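Local coordinates for protein glycine oxidase (Bacillus cereus ATCC 14579, PDB 7CYX) that probably oxidises glycine with molecular oxygen and water to glyoxylate, hydrogen peroxide and ammonium, using bound flavin-adenine dinucleotide as its cofactor, at residues E231-R236 with E301-G306; Q240-P245 with T290-L295; E249-T254 with Y261-T266. All blocks are in the same frame, centred on the assembly; numbering follows the deposited sequence.

Interaction 1 of 3, residues E231-R236 with E301-G306. With FAD (flavin-adenine dinucleotide), chain C.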
loop_
_atom_site.group_PDB
_atom_site.type_symbol
_atom_site.label_atom_id
_atom_site.label_comp_id
_atom_site.label_asym_id
_atom_site.label_seq_id
_atom_site.Cartn_x
_atom_site.Cartn_y
_atom_site.Cartn_z
ATOM N N GLU A 231 -8.379 -21.501 -2.037
ATOM C CA GLU A 231 -8.527 -20.979 -0.703
ATOM C C GLU A 231 -7.135 -20.690 -0.170
ATOM O O GLU A 231 -6.239 -21.501 -0.387
ATOM C CB GLU A 231 -9.206 -21.984 0.231
ATOM C CG GLU A 231 -10.700 -22.091 0.042
ATOM C CD GLU A 231 -11.264 -23.480 0.265
ATOM O OE1 GLU A 231 -10.783 -24.415 -0.415
ATOM O OE2 GLU A 231 -12.168 -23.621 1.131
ATOM N N VAL A 232 -6.979 -19.531 0.493
ATOM C CA VAL A 232 -5.712 -19.134 1.043
ATOM C C VAL A 232 -5.899 -18.508 2.431
ATOM O O VAL A 232 -6.967 -18.016 2.786
ATOM C CB VAL A 232 -4.897 -18.256 0.075
ATOM C CG1 VAL A 232 -5.609 -18.003 -1.241
ATOM C CG2 VAL A 232 -4.418 -16.964 0.705
ATOM N N VAL A 233 -4.818 -18.590 3.218
ATOM C CA VAL A 233 -4.741 -18.154 4.604
ATOM C C VAL A 233 -3.621 -17.118 4.708
ATOM O O VAL A 233 -2.639 -17.186 3.967
ATOM C CB VAL A 233 -4.481 -19.366 5.512
ATOM C CG1 VAL A 233 -3.777 -18.986 6.794
ATOM C CG2 VAL A 233 -5.754 -20.141 5.797
ATOM N N ALA A 234 -3.774 -16.168 5.633
ATOM C CA ALA A 234 -2.759 -15.137 5.873
ATOM C C ALA A 234 -2.511 -15.012 7.374
ATOM O O ALA A 234 -3.454 -14.986 8.164
ATOM C CB ALA A 234 -3.210 -13.807 5.296
ATOM N N VAL A 235 -1.238 -14.921 7.758
ATOM C CA VAL A 235 -0.896 -14.662 9.129
ATOM C C VAL A 235 0.094 -13.497 9.183
ATOM O O VAL A 235 0.760 -13.190 8.209
ATOM C CB VAL A 235 -0.330 -15.926 9.788
ATOM C CG1 VAL A 235 -1.296 -17.092 9.665
ATOM C CG2 VAL A 235 1.033 -16.287 9.224
ATOM N N ARG A 236 0.159 -12.856 10.348
ATOM C CA ARG A 236 1.112 -11.803 10.626
ATOM C C ARG A 236 2.152 -12.360 11.599
ATOM O O ARG A 236 1.842 -13.244 12.369
ATOM C CB ARG A 236 0.388 -10.605 11.244
ATOM C CG ARG A 236 -0.726 -10.030 10.380
ATOM C CD ARG A 236 -0.303 -8.719 9.758
ATOM N NE ARG A 236 -1.160 -8.262 8.668
ATOM C CZ ARG A 236 -0.821 -7.284 7.827
ATOM N NH1 ARG A 236 0.351 -6.677 7.954
ATOM N NH2 ARG A 236 -1.655 -6.912 6.873
ATOM N N GLU A 301 -4.584 -13.808 10.558
ATOM C CA GLU A 301 -5.096 -12.519 10.072
ATOM C C GLU A 301 -6.395 -12.762 9.325
ATOM O O GLU A 301 -7.411 -12.242 9.738
ATOM C CB GLU A 301 -4.128 -11.869 9.093
ATOM C CG GLU A 301 -4.743 -10.683 8.391
ATOM C CD GLU A 301 -4.164 -10.307 7.047
ATOM O OE1 GLU A 301 -3.027 -9.843 7.004
ATOM O OE2 GLU A 301 -4.862 -10.461 6.058
ATOM N N SER A 302 -6.337 -13.623 8.323
ATOM C CA SER A 302 -7.477 -13.738 7.400
ATOM C C SER A 302 -7.414 -15.034 6.605
ATOM O O SER A 302 -6.387 -15.676 6.592
ATOM C CB SER A 302 -7.325 -12.593 6.451
ATOM O OG SER A 302 -8.544 -12.207 5.890
ATOM N N THR A 303 -8.519 -15.339 5.947
ATOM C CA THR A 303 -8.643 -16.474 5.017
ATOM C C THR A 303 -9.562 -16.019 3.888
ATOM O O THR A 303 -10.453 -15.252 4.157
ATOM C CB THR A 303 -9.133 -17.739 5.712
ATOM O OG1 THR A 303 -9.111 -18.701 4.671
ATOM C CG2 THR A 303 -10.527 -17.621 6.277
ATOM N N TRP A 304 -9.313 -16.456 2.663
ATOM C CA TRP A 304 -10.208 -16.046 1.559
ATOM C C TRP A 304 -10.156 -17.070 0.441
ATOM O O TRP A 304 -9.310 -17.935 0.479
ATOM C CB TRP A 304 -9.853 -14.653 1.051
ATOM C CG TRP A 304 -8.505 -14.574 0.421
ATOM C CD1 TRP A 304 -8.174 -14.894 -0.855
ATOM C CD2 TRP A 304 -7.301 -14.135 1.049
ATOM N NE1 TRP A 304 -6.845 -14.687 -1.059
ATOM C CE2 TRP A 304 -6.284 -14.220 0.089
ATOM C CE3 TRP A 304 -6.985 -13.683 2.325
ATOM C CZ2 TRP A 304 -4.976 -13.863 0.364
ATOM C CZ3 TRP A 304 -5.688 -13.331 2.596
ATOM C CH2 TRP A 304 -4.698 -13.431 1.632
ATOM N N ALA A 305 -11.061 -16.920 -0.515
ATOM C CA ALA A 305 -11.175 -17.809 -1.681
ATOM C C ALA A 305 -11.203 -16.962 -2.949
ATOM O O ALA A 305 -11.907 -15.978 -2.967
ATOM C CB ALA A 305 -12.429 -18.623 -1.557
ATOM N N GLY A 306 -10.445 -17.375 -3.955
ATOM C CA GLY A 306 -10.351 -16.726 -5.266
ATOM C C GLY A 306 -10.593 -17.708 -6.396
ATOM O O GLY A 306 -10.393 -18.909 -6.230
HETATM P PA FAD C . -10.435 -11.388 -12.596
HETATM O O1A FAD C . -9.496 -10.724 -11.669
HETATM O O2A FAD C . -11.386 -12.387 -12.001
HETATM O O5B FAD C . -11.164 -10.242 -13.389
HETATM C C5B FAD C . -12.349 -10.513 -14.065
HETATM C C4B FAD C . -13.236 -9.341 -13.745
HETATM O O4B FAD C . -14.248 -9.278 -14.732
HETATM C C3B FAD C . -13.939 -9.493 -12.415
HETATM O O3B FAD C . -13.600 -8.336 -11.618
HETATM C C2B FAD C . -15.432 -9.525 -12.730
HETATM O O2B FAD C . -16.175 -8.678 -11.843
HETATM C C1B FAD C . -15.476 -8.909 -14.096
HETATM N N9A FAD C . -16.584 -9.329 -14.951
HETATM C C8A FAD C . -16.861 -10.599 -15.309
HETATM N N7A FAD C . -17.936 -10.629 -16.119
HETATM C C5A FAD C . -18.318 -9.358 -16.321
HETATM C C6A FAD C . -19.383 -8.715 -17.087
HETATM N N6A FAD C . -20.224 -9.508 -17.785
HETATM N N1A FAD C . -19.496 -7.362 -17.017
HETATM C C2A FAD C . -18.646 -6.640 -16.278
HETATM N N3A FAD C . -17.640 -7.169 -15.543
HETATM C C4A FAD C . -17.431 -8.500 -15.545
HETATM N N1 FAD C . -1.248 -15.580 -10.752
HETATM C C2 FAD C . 0.106 -15.367 -10.794
HETATM O O2 FAD C . 0.540 -14.872 -11.862
HETATM N N3 FAD C . 0.927 -15.660 -9.756
HETATM C C4 FAD C . 0.417 -16.141 -8.601
HETATM O O4 FAD C . 1.124 -16.389 -7.588
HETATM C C4X FAD C . -1.040 -16.414 -8.515
HETATM N N5 FAD C . -1.599 -16.935 -7.417
HETATM C C5X FAD C . -2.929 -17.149 -7.355
HETATM C C6 FAD C . -3.478 -17.659 -6.192
HETATM C C7 FAD C . -4.839 -17.897 -6.114
HETATM C C7M FAD C . -5.446 -18.472 -4.846
HETATM C C8 FAD C . -5.707 -17.586 -7.244
HETATM C C8M FAD C . -7.210 -17.820 -7.176
HETATM C C9 FAD C . -5.165 -17.080 -8.381
HETATM C C9A FAD C . -3.814 -16.842 -8.496
HETATM N N10 FAD C . -3.268 -16.290 -9.664
HETATM C C10 FAD C . -1.868 -16.092 -9.688
HETATM C "C1'" FAD C . -4.042 -16.043 -10.888
HETATM C "C2'" FAD C . -4.597 -14.677 -11.135
HETATM O "O2'" FAD C . -5.423 -14.330 -10.011
HETATM C "C3'" FAD C . -5.431 -14.751 -12.402
HETATM O "O3'" FAD C . -4.810 -15.576 -13.432
HETATM C "C4'" FAD C . -5.763 -13.309 -12.807
HETATM O "O4'" FAD C . -6.255 -12.575 -11.673
HETATM C "C5'" FAD C . -6.852 -13.232 -13.843
HETATM O "O5'" FAD C . -7.223 -11.870 -13.951
HETATM P P FAD C . -8.537 -11.479 -14.763
HETATM O O1P FAD C . -8.625 -12.263 -16.021
HETATM O O2P FAD C . -8.610 -9.975 -14.776
HETATM O O3P FAD C . -9.629 -12.163 -13.775
#

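Interaction 2 of 3, residues Q240-P245 with T290-L295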
loop_
_atom_site.group_PDB
_atom_site.type_symbol
_atom_site.label_atom_id
_atom_site.label_comp_id
_atom_site.label_asym_id
_atom_site.label_seq_id
_atom_site.Cartn_x
_atom_site.Cartn_y
_atom_site.Cartn_z
ATOM N N GLN A 240 11.172 -12.125 11.474
ATOM C CA GLN A 240 11.628 -12.159 10.089
ATOM C C GLN A 240 11.619 -13.610 9.597
ATOM O O GLN A 240 12.658 -14.243 9.484
ATOM C CB GLN A 240 13.046 -11.585 9.999
ATOM C CG GLN A 240 13.105 -10.096 9.670
ATOM C CD GLN A 240 13.937 -9.844 8.431
ATOM O OE1 GLN A 240 15.085 -10.281 8.314
ATOM N NE2 GLN A 240 13.348 -9.152 7.470
ATOM N N LEU A 241 10.429 -14.135 9.309
ATOM C CA LEU A 241 10.231 -15.600 9.207
ATOM C C LEU A 241 10.764 -16.147 7.875
ATOM O O LEU A 241 11.282 -17.245 7.845
ATOM C CB LEU A 241 8.743 -15.936 9.393
ATOM C CG LEU A 241 8.261 -16.099 10.835
ATOM C CD1 LEU A 241 6.839 -16.628 10.868
ATOM C CD2 LEU A 241 9.185 -17.007 11.639
ATOM N N LEU A 242 10.547 -15.391 6.793
ATOM C CA LEU A 242 11.004 -15.668 5.436
ATOM C C LEU A 242 11.405 -14.334 4.823
ATOM O O LEU A 242 10.678 -13.361 4.988
ATOM C CB LEU A 242 9.864 -16.230 4.581
ATOM C CG LEU A 242 9.751 -17.742 4.443
ATOM C CD1 LEU A 242 8.629 -18.076 3.470
ATOM C CD2 LEU A 242 11.060 -18.356 3.978
ATOM N N LYS A 243 12.511 -14.336 4.080
ATOM C CA LYS A 243 12.956 -13.198 3.278
ATOM C C LYS A 243 12.305 -13.311 1.893
ATOM O O LYS A 243 11.846 -12.336 1.322
ATOM C CB LYS A 243 14.493 -13.200 3.189
ATOM C CG LYS A 243 15.202 -11.891 3.530
ATOM C CD LYS A 243 16.728 -11.942 3.374
ATOM C CE LYS A 243 17.230 -11.511 2.000
ATOM N NZ LYS A 243 17.363 -10.036 1.871
ATOM N N ALA A 244 12.297 -14.537 1.356
ATOM C CA ALA A 244 11.834 -14.827 0.002
ATOM C C ALA A 244 10.737 -15.888 0.037
ATOM O O ALA A 244 10.688 -16.725 0.934
ATOM C CB ALA A 244 12.998 -15.298 -0.838
ATOM N N PRO A 245 9.873 -15.950 -0.990
ATOM C CA PRO A 245 8.819 -16.961 -1.026
ATOM C C PRO A 245 9.417 -18.374 -1.117
ATOM O O PRO A 245 10.503 -18.553 -1.651
ATOM C CB PRO A 245 8.031 -16.624 -2.297
ATOM C CG PRO A 245 8.468 -15.221 -2.674
ATOM C CD PRO A 245 9.901 -15.121 -2.202
ATOM N N THR A 290 4.958 -28.092 8.472
ATOM C CA THR A 290 6.060 -28.998 8.133
ATOM C C THR A 290 7.204 -28.253 7.410
ATOM O O THR A 290 8.322 -28.754 7.374
ATOM C CB THR A 290 5.621 -30.165 7.237
ATOM O OG1 THR A 290 5.454 -29.608 5.939
ATOM C CG2 THR A 290 4.351 -30.873 7.665
ATOM N N ILE A 291 6.906 -27.097 6.796
ATOM C CA ILE A 291 7.878 -26.282 6.061
ATOM C C ILE A 291 8.494 -25.243 7.010
ATOM O O ILE A 291 9.690 -24.916 6.890
ATOM C CB ILE A 291 7.236 -25.592 4.842
ATOM C CG1 ILE A 291 7.052 -26.536 3.653
ATOM C CG2 ILE A 291 8.036 -24.369 4.414
ATOM C CD1 ILE A 291 5.992 -27.579 3.823
ATOM N N LEU A 292 7.671 -24.709 7.917
ATOM C CA LEU A 292 7.975 -23.471 8.641
ATOM C C LEU A 292 7.207 -23.483 9.957
ATOM O O LEU A 292 6.178 -22.822 10.088
ATOM C CB LEU A 292 7.576 -22.264 7.778
ATOM C CG LEU A 292 8.404 -20.999 7.955
ATOM C CD1 LEU A 292 7.767 -19.811 7.236
ATOM C CD2 LEU A 292 8.597 -20.686 9.416
ATOM N N PRO A 293 7.704 -24.236 10.959
ATOM C CA PRO A 293 6.978 -24.474 12.206
ATOM C C PRO A 293 6.616 -23.217 13.014
ATOM O O PRO A 293 5.572 -23.178 13.658
ATOM C CB PRO A 293 7.939 -25.336 13.035
ATOM C CG PRO A 293 8.862 -25.971 12.019
ATOM C CD PRO A 293 8.989 -24.950 10.909
ATOM N N ALA A 294 7.462 -22.190 12.982
ATOM C CA ALA A 294 7.174 -20.991 13.753
ATOM C C ALA A 294 5.807 -20.388 13.377
ATOM O O ALA A 294 5.337 -19.515 14.097
ATOM C CB ALA A 294 8.260 -19.963 13.581
ATOM N N LEU A 295 5.184 -20.821 12.266
ATOM C CA LEU A 295 3.895 -20.258 11.856
ATOM C C LEU A 295 2.795 -20.658 12.853
ATOM O O LEU A 295 1.711 -20.095 12.817
ATOM C CB LEU A 295 3.533 -20.703 10.440
ATOM C CG LEU A 295 4.197 -19.927 9.304
ATOM C CD1 LEU A 295 3.992 -20.639 7.972
ATOM C CD2 LEU A 295 3.675 -18.494 9.221
#

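Interaction 3 of 3, residues E249-T254 with Y261-T266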
loop_
_atom_site.group_PDB
_atom_site.type_symbol
_atom_site.label_atom_id
_atom_site.label_comp_id
_atom_site.label_asym_id
_atom_site.label_seq_id
_atom_site.Cartn_x
_atom_site.Cartn_y
_atom_site.Cartn_z
ATOM N N GLU A 249 5.646 -27.879 -4.950
ATOM C CA GLU A 249 4.634 -28.569 -5.784
ATOM C C GLU A 249 3.332 -27.767 -5.797
ATOM O O GLU A 249 2.294 -28.339 -5.411
ATOM C CB GLU A 249 4.364 -29.952 -5.197
ATOM C CG GLU A 249 5.325 -31.022 -5.639
ATOM C CD GLU A 249 4.649 -32.372 -5.742
ATOM O OE1 GLU A 249 4.318 -32.775 -6.865
ATOM O OE2 GLU A 249 4.430 -32.996 -4.700
ATOM N N ARG A 250 3.435 -26.483 -6.143
ATOM C CA ARG A 250 2.354 -25.458 -6.239
ATOM C C ARG A 250 2.029 -24.813 -4.885
ATOM O O ARG A 250 1.609 -23.667 -4.896
ATOM C CB ARG A 250 1.141 -25.880 -7.076
ATOM C CG ARG A 250 1.465 -26.271 -8.508
ATOM C CD ARG A 250 0.363 -27.119 -9.103
ATOM N NE ARG A 250 0.180 -26.959 -10.535
ATOM C CZ ARG A 250 -0.992 -27.030 -11.150
ATOM N NH1 ARG A 250 -2.091 -27.221 -10.448
ATOM N NH2 ARG A 250 -1.070 -26.893 -12.460
ATOM N N PHE A 251 2.238 -25.507 -3.771
ATOM C CA PHE A 251 1.953 -24.920 -2.444
ATOM C C PHE A 251 2.989 -23.837 -2.150
ATOM O O PHE A 251 4.165 -24.014 -2.443
ATOM C CB PHE A 251 1.948 -26.010 -1.381
ATOM C CG PHE A 251 1.479 -25.571 -0.021
ATOM C CD1 PHE A 251 0.139 -25.563 0.295
ATOM C CD2 PHE A 251 2.378 -25.188 0.948
ATOM C CE1 PHE A 251 -0.292 -25.169 1.546
ATOM C CE2 PHE A 251 1.948 -24.797 2.198
ATOM C CZ PHE A 251 0.613 -24.786 2.493
ATOM N N TYR A 252 2.555 -22.733 -1.560
ATOM C CA TYR A 252 3.534 -21.656 -1.326
ATOM C C TYR A 252 3.290 -20.931 -0.015
ATOM O O TYR A 252 2.187 -20.879 0.482
ATOM C CB TYR A 252 3.417 -20.613 -2.430
ATOM C CG TYR A 252 2.021 -20.086 -2.596
ATOM C CD1 TYR A 252 1.540 -19.092 -1.772
ATOM C CD2 TYR A 252 1.174 -20.604 -3.549
ATOM C CE1 TYR A 252 0.254 -18.615 -1.899
ATOM C CE2 TYR A 252 -0.114 -20.135 -3.697
ATOM C CZ TYR A 252 -0.575 -19.138 -2.867
ATOM O OH TYR A 252 -1.839 -18.667 -3.000
ATOM N N ILE A 253 4.385 -20.406 0.506
ATOM C CA ILE A 253 4.400 -19.520 1.691
ATOM C C ILE A 253 5.086 -18.272 1.166
ATOM O O ILE A 253 6.165 -18.392 0.638
ATOM C CB ILE A 253 5.172 -20.129 2.865
ATOM C CG1 ILE A 253 4.666 -21.524 3.217
ATOM C CG2 ILE A 253 5.115 -19.197 4.055
ATOM C CD1 ILE A 253 5.167 -22.030 4.533
ATOM N N THR A 254 4.438 -17.130 1.246
ATOM C CA THR A 254 5.118 -15.947 0.701
ATOM C C THR A 254 5.043 -14.793 1.678
ATOM O O THR A 254 3.993 -14.585 2.248
ATOM C CB THR A 254 4.409 -15.426 -0.544
ATOM O OG1 THR A 254 4.633 -16.417 -1.530
ATOM C CG2 THR A 254 4.983 -14.127 -1.050
ATOM N N TYR A 261 2.438 -12.999 6.130
ATOM C CA TYR A 261 2.739 -14.299 5.462
ATOM C C TYR A 261 1.453 -14.851 4.841
ATOM O O TYR A 261 0.437 -15.020 5.538
ATOM C CB TYR A 261 3.441 -15.253 6.440
ATOM C CG TYR A 261 4.751 -14.659 6.886
ATOM C CD1 TYR A 261 4.771 -13.731 7.900
ATOM C CD2 TYR A 261 5.924 -14.868 6.177
ATOM C CE1 TYR A 261 5.930 -13.083 8.272
ATOM C CE2 TYR A 261 7.102 -14.242 6.543
ATOM C CZ TYR A 261 7.097 -13.332 7.585
ATOM O OH TYR A 261 8.224 -12.675 7.964
ATOM N N VAL A 262 1.499 -15.093 3.522
ATOM C CA VAL A 262 0.352 -15.586 2.752
ATOM C C VAL A 262 0.647 -17.014 2.297
ATOM O O VAL A 262 1.719 -17.262 1.727
ATOM C CB VAL A 262 0.039 -14.669 1.551
ATOM C CG1 VAL A 262 -1.034 -15.248 0.658
ATOM C CG2 VAL A 262 -0.355 -13.276 1.996
ATOM N N ILE A 263 -0.312 -17.926 2.546
ATOM C CA ILE A 263 -0.107 -19.372 2.491
ATOM C C ILE A 263 -1.290 -20.036 1.793
ATOM O O ILE A 263 -2.423 -19.917 2.244
ATOM C CB ILE A 263 0.033 -19.954 3.909
ATOM C CG1 ILE A 263 0.941 -19.128 4.816
ATOM C CG2 ILE A 263 0.474 -21.404 3.846
ATOM C CD1 ILE A 263 0.688 -19.354 6.282
ATOM N N GLY A 264 -0.997 -20.813 0.754
ATOM C CA GLY A 264 -2.007 -21.445 -0.077
ATOM C C GLY A 264 -1.380 -22.426 -1.067
ATOM O O GLY A 264 -0.186 -22.668 -1.007
ATOM N N ALA A 265 -2.178 -23.025 -1.954
ATOM C CA ALA A 265 -3.595 -22.761 -2.080
ATOM C C ALA A 265 -4.288 -24.028 -2.594
ATOM O O ALA A 265 -3.719 -24.750 -3.422
ATOM C CB ALA A 265 -3.777 -21.596 -3.022
ATOM N N THR A 266 -5.505 -24.291 -2.103
ATOM C CA THR A 266 -6.275 -25.445 -2.534
ATOM C C THR A 266 -6.734 -25.249 -3.975
ATOM O O THR A 266 -6.736 -24.129 -4.504
ATOM C CB THR A 266 -7.540 -25.686 -1.704
ATOM O OG1 THR A 266 -8.412 -24.555 -1.830
ATOM C CG2 THR A 266 -7.209 -25.990 -0.267
#

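Interaction 1 of 3, residues E231-R236 with E301-G306
The indole of Trp-304 lies across Val-232 and Ala-234: the CG2 methyl of Val-232 lies over one ring face, offset toward its rim, and atom CZ3 is 3.7 Å from Ala-234 CB. Both segments belong to the large mixed sheet of this FAD-dependent oxidoreductase, where strands 225-236 and 299-311 run antiparallel and the latter is outermost within the chain. Trp-304 reaches over its neighbour because CG sits between the backbone N and the carbonyl carbon (chi1 65°). Its NE1 is hydrogen-bonded to Ala-45 O, which ties the ring to the flavin-binding region.

Val-232 and Trp-304 form a hydrogen-bonded pair, with Val-232 N 2.8 Å from Trp-304 O. The carbonyl O of Val-232 takes two donors: Trp-304 N, and the hydroxyl OG1 of Thr-303 at 2.9 Å, which approaches from above the carbonyl plane, 40° out of it. This OG1, anti to the backbone N, turns to the partner strand on the face where Thr-303 and Val-233 lie. A classic beta bulge follows, with Glu-301 N (2.9 Å) and Ser-302 N (3.2 Å) both donating to Ala-234 O from the same face of its plane.

Next to the bulge, Arg-236 NE forms a salt bridge with Glu-301 OE1 at 3.0 Å, meeting the oxygen on its anti side, the guanidinium and carboxylate planes 33° apart; NH2 adds a weak bond to the same oxygen. Glu-301 OE2 pairs with Arg-260, so two arginines share the carboxylate. On the face of Val-233 and Thr-303, the buried Glu-231 carboxylate is bonded outside the pair, to Thr-266, Ser-280 and Gln-277 N, with a salt bridge to Lys-268. At this same end of the ladder, away from the bulge, the pair reaches the flavin's dimethylbenzene ring: Val-232 CG1 is 3.6 Å from methyl C7M, and Gly-306 C is 3.5 Å from methyl C8M.

Interaction 2 of 3, residues Q240-P245 with T290-L295
The turn that follows helix 278-291 packs here against the loop joining strand 225-236 to strand 246-248, through a small cluster of leucines and an alanine. Leu-241 makes most of the contact, and its two methyl branches divide the work. CD2 lies 3.7 Å from Ala-294 CB and, more loosely, 4.3 Å from Leu-292 CD2, while CD1 reaches Leu-295 CD2 at 4.0 Å. With CG anti to the carbonyl carbon (chi1 -85°), the isobutyl group of Leu-241 is directed at the short 3-10 segment 293-295. Leu-242 adds a second point of contact, its branch carbon CG standing 4.0 Å from Leu-292 CD1, so Leu-292 is touched by both leucines of the loop.

Ile-253 of strand 251-256 touches Leu-242 and Leu-295, and Tyr-136 touches Leu-241 and Leu-292. The loop backbone is held by other residues: Leu-241 N bonds to the hydroxyl of Tyr-261, and the amides of Lys-243 and Ala-244 to the carboxylate of Glu-134. Between the two segments the contact is wholly aliphatic, so it depends on shape and the exclusion of water and not on directional polar bonds.

Interaction 3 of 3, residues E249-T254 with Y261-T266
The aromatic rings of Tyr-252 and Phe-251 both meet the carbonyl O of Gly-264 with a face. Gly-264 O stands 3.5 Å above the Tyr-252 ring, over its centre, and 3.2 Å above the Phe-251 ring, displaced toward the rim near CD1. On Tyr-252 the CA of Gly-264 also lies over the face, a CH-pi contact 4.2 Å from the ring centroid, while Val-262 O approaches the ring edge. CG of Tyr-252, set between the backbone N and the carbonyl carbon (chi1 54°), brings the ring back over the partner strand; its OH is 3.5 Å from Ala-265 CB. Phe-251 turns its CZ to Ile-263 CG2 at 3.6 Å, on the side facing helix 278-291.

The backbones form the antiparallel hairpin of strands 251-256 and 260-269. Tyr-252 pairs with Gly-264, its N 2.8 Å from Gly-264 O, and Thr-254 with Val-262, both donors there lying in the carbonyl planes. A cis peptide before Ala-265 follows where the pairing ends. Tyr-252 and Ala-265 belong to the FAD pocket, and Tyr-252 also packs on Ala-47 and Leu-49. The glycine carbonyl thus accepts the Tyr-252 amide and lies against two ring faces, and the missing side chain lets the tyrosine ring rest on the backbone.

Interactions 1 and 3 belong to one sheet, since strands 225-236 and 260-269 are neighbours in it, and Val-235 O probably accepts from Tyr-261 N. Both reach the FAD pocket, but interaction 1 is partly buried and carries a salt bridge between partly exposed side chains, whereas interaction 3 is buried and combines backbone bonds with aromatic cover. Interaction 2, also buried, packs against the sheet at Ile-253, farther from the flavin; it is purely aliphatic, without the backbone ladder that the other two share. It touches interaction 1 through Leu-295 CD2 on Val-235 CG2, and interaction 3 through Ile-291 on Ile-253. Along the chain, interaction 3 nests within interaction 2, and that within interaction 1.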